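Local coordinates for protein mirolysin (Tannerella forsythia, PDB 6R7V) that probably cleaves proteins as a zinc-dependent metallopeptidase of the pappalysin family, here captured as its latent zymogen, at residues 104-109 with 149-154. The protein carries 1 engineered substitution. Numbering follows the deposited sequence. Where two conformers were deposited one is given.
Sequences KLARRD and RRYLNI
Tyr151 reaches across to Ala106 and Arg108 with one side of its ring and its hydroxyl, and on the side of 149-154 this one side chain makes the whole contact. The backbones stay well apart, with 7.8 Å between the CA atoms of Ala106 and Tyr151.

The polar part is one hydrogen bond: Tyr151 OH donates to the backbone carbonyl Arg108 O over 2.7 Å. The acceptor lies at the ring edge, in the plane of the phenol. Seen from the carbonyl, the approach is bent, with a C=O...OH angle of 131° and the hydroxyl oxygen tilted 32° out of the carbonyl plane. Asp109 C also packs against the hydroxyl, 3.2 Å from Tyr151 OH.

The apolar part lies along the same flank of the ring. Ala106 CB points toward the tyrosine and meets its edge near the ring plane, 3.6 Å from Tyr151 CE1 and 3.9 Å from Tyr151 CD1. With CG anti to its carbonyl carbon (chi1 -55°), Tyr151 extends its ring across the gap, past the alanine methyl to the chain at Arg108.

Other parts of the chain complete the surroundings: Trp146 makes an edge-to-face ring contact with Tyr151, and Leu307 of helix 304-307 touches the tyrosine. The guanidinium of Arg108 turns away to bond the backbone oxygens of Asn309 and Pro310, while Asp109 OD1 accepts from the backbone N of Asn111 and Asn113.

In this metzincin's mixed sheet, strands 101-105 and 152-157 both pair in parallel with strand 45-55, and Tyr151, just ahead of strand 152-157, bridges to the loop that leaves strand 101-105. The hydroxyl proton of a buried phenol thus finds a main-chain acceptor, a link that depends on the path of the loop rather than on the arginine side chain.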
loop_
_atom_site.group_PDB
_atom_site.type_symbol
_atom_site.label_atom_id
_atom_site.label_comp_id
_atom_site.label_asym_id
_atom_site.label_seq_id
_atom_site.Cartn_x
_atom_site.Cartn_y
_atom_site.Cartn_z
ATOM N N LYS A 104 2.927 10.648 -8.959
ATOM C CA LYS A 104 3.514 11.984 -9.055
ATOM C C LYS A 104 2.919 12.850 -7.993
ATOM O O LYS A 104 1.697 12.852 -7.807
ATOM C CB LYS A 104 3.279 12.646 -10.428
ATOM C CG LYS A 104 3.988 12.014 -11.608
ATOM C CD LYS A 104 3.689 12.805 -12.896
ATOM C CE LYS A 104 4.030 11.971 -14.096
ATOM N NZ LYS A 104 3.860 12.719 -15.364
ATOM N N LEU A 105 3.755 13.680 -7.351
ATOM C CA LEU A 105 3.201 14.608 -6.391
ATOM C C LEU A 105 2.307 15.621 -7.105
ATOM O O LEU A 105 2.660 16.127 -8.179
ATOM C CB LEU A 105 4.324 15.351 -5.672
ATOM C CG LEU A 105 5.157 14.502 -4.690
ATOM C CD1 LEU A 105 6.372 15.317 -4.183
ATOM C CD2 LEU A 105 4.307 14.102 -3.462
ATOM N N ALA A 106 1.153 15.909 -6.511
ATOM C CA ALA A 106 0.218 16.879 -7.061
ATOM C C ALA A 106 0.850 18.249 -7.206
ATOM O O ALA A 106 1.686 18.644 -6.403
ATOM C CB ALA A 106 -0.995 16.987 -6.142
ATOM N N ARG A 107 0.424 18.989 -8.235
ATOM C CA ARG A 107 0.885 20.342 -8.482
ATOM C C ARG A 107 -0.272 21.327 -8.406
ATOM O O ARG A 107 -0.066 22.541 -8.436
ATOM C CB ARG A 107 1.633 20.461 -9.820
ATOM C CG ARG A 107 2.907 19.609 -9.862
ATOM C CD ARG A 107 4.002 20.031 -8.883
ATOM N NE ARG A 107 4.307 21.466 -8.923
ATOM C CZ ARG A 107 5.152 22.046 -9.771
ATOM N NH1 ARG A 107 5.804 21.321 -10.672
ATOM N NH2 ARG A 107 5.353 23.357 -9.722
ATOM N N ARG A 108 -1.493 20.795 -8.285
ATOM C CA ARG A 108 -2.707 21.626 -8.132
ATOM C C ARG A 108 -3.504 21.080 -6.971
ATOM O O ARG A 108 -3.737 19.864 -6.927
ATOM C CB ARG A 108 -3.551 21.611 -9.416
ATOM C CG ARG A 108 -2.836 22.272 -10.578
ATOM C CD ARG A 108 -3.540 22.017 -11.863
ATOM N NE ARG A 108 -2.674 22.308 -13.003
ATOM C CZ ARG A 108 -3.105 22.397 -14.254
ATOM N NH1 ARG A 108 -4.385 22.193 -14.538
ATOM N NH2 ARG A 108 -2.258 22.679 -15.233
ATOM N N ASP A 109 -3.873 21.955 -6.008
ATOM C CA ASP A 109 -4.595 21.492 -4.827
ATOM C C ASP A 109 -6.104 21.447 -5.150
ATOM O O ASP A 109 -6.490 21.834 -6.254
ATOM C CB ASP A 109 -4.259 22.350 -3.581
ATOM C CG ASP A 109 -4.876 23.732 -3.494
ATOM O OD1 ASP A 109 -5.764 24.055 -4.329
ATOM O OD2 ASP A 109 -4.447 24.519 -2.606
ATOM N N ARG A 149 -11.232 11.042 -4.543
ATOM C CA ARG A 149 -11.556 10.524 -5.878
ATOM C C ARG A 149 -10.442 10.888 -6.841
ATOM O O ARG A 149 -10.321 10.286 -7.899
ATOM C CB ARG A 149 -12.862 11.140 -6.396
ATOM C CG ARG A 149 -14.049 10.965 -5.465
ATOM C CD ARG A 149 -15.314 11.625 -6.006
ATOM N NE ARG A 149 -15.783 11.057 -7.277
ATOM C CZ ARG A 149 -16.328 9.852 -7.403
ATOM N NH1 ARG A 149 -16.420 9.043 -6.353
ATOM N NH2 ARG A 149 -16.765 9.433 -8.587
ATOM N N ARG A 150 -9.648 11.921 -6.504
ATOM C CA ARG A 150 -8.634 12.447 -7.401
ATOM C C ARG A 150 -7.205 12.297 -6.915
ATOM O O ARG A 150 -6.302 12.324 -7.753
ATOM C CB ARG A 150 -8.907 13.925 -7.653
ATOM C CG ARG A 150 -10.209 14.093 -8.450
ATOM C CD ARG A 150 -10.552 15.522 -8.734
ATOM N NE ARG A 150 -12.006 15.640 -8.814
ATOM C CZ ARG A 150 -12.662 16.765 -9.065
ATOM N NH1 ARG A 150 -11.998 17.891 -9.296
ATOM N NH2 ARG A 150 -13.987 16.774 -9.092
ATOM N N TYR A 151 -6.987 12.210 -5.612
ATOM C CA TYR A 151 -5.634 12.115 -5.068
ATOM C C TYR A 151 -5.490 10.918 -4.190
ATOM O O TYR A 151 -6.403 10.567 -3.435
ATOM C CB TYR A 151 -5.321 13.344 -4.157
ATOM C CG TYR A 151 -5.515 14.695 -4.813
ATOM C CD1 TYR A 151 -4.442 15.374 -5.393
ATOM C CD2 TYR A 151 -6.745 15.356 -4.750
ATOM C CE1 TYR A 151 -4.601 16.649 -5.934
ATOM C CE2 TYR A 151 -6.900 16.651 -5.241
ATOM C CZ TYR A 151 -5.828 17.289 -5.842
ATOM O OH TYR A 151 -6.006 18.539 -6.369
ATOM N N LEU A 152 -4.298 10.314 -4.235
ATOM C CA LEU A 152 -3.891 9.364 -3.201
ATOM C C LEU A 152 -3.305 10.192 -2.078
ATOM O O LEU A 152 -2.310 10.899 -2.261
ATOM C CB LEU A 152 -2.874 8.325 -3.694
ATOM C CG LEU A 152 -2.025 7.590 -2.612
ATOM C CD1 LEU A 152 -2.893 6.717 -1.676
ATOM C CD2 LEU A 152 -0.973 6.686 -3.238
ATOM N N ASN A 153 -3.927 10.086 -0.900
ATOM C CA ASN A 153 -3.484 10.765 0.312
ATOM C C ASN A 153 -2.596 9.848 1.135
ATOM O O ASN A 153 -3.025 8.737 1.491
ATOM C CB ASN A 153 -4.679 11.167 1.163
ATOM C CG ASN A 153 -5.508 12.262 0.578
ATOM O OD1 ASN A 153 -5.403 13.437 0.961
ATOM N ND2 ASN A 153 -6.349 11.920 -0.373
ATOM N N ILE A 154 -1.363 10.294 1.404
ATOM C CA ILE A 154 -0.420 9.561 2.222
ATOM C C ILE A 154 -0.115 10.396 3.441
ATOM O O ILE A 154 0.497 11.474 3.290
ATOM C CB ILE A 154 0.883 9.225 1.485
ATOM C CG1 ILE A 154 0.636 8.445 0.170
ATOM C CG2 ILE A 154 1.795 8.452 2.448
ATOM C CD1 ILE A 154 1.975 8.122 -0.618
#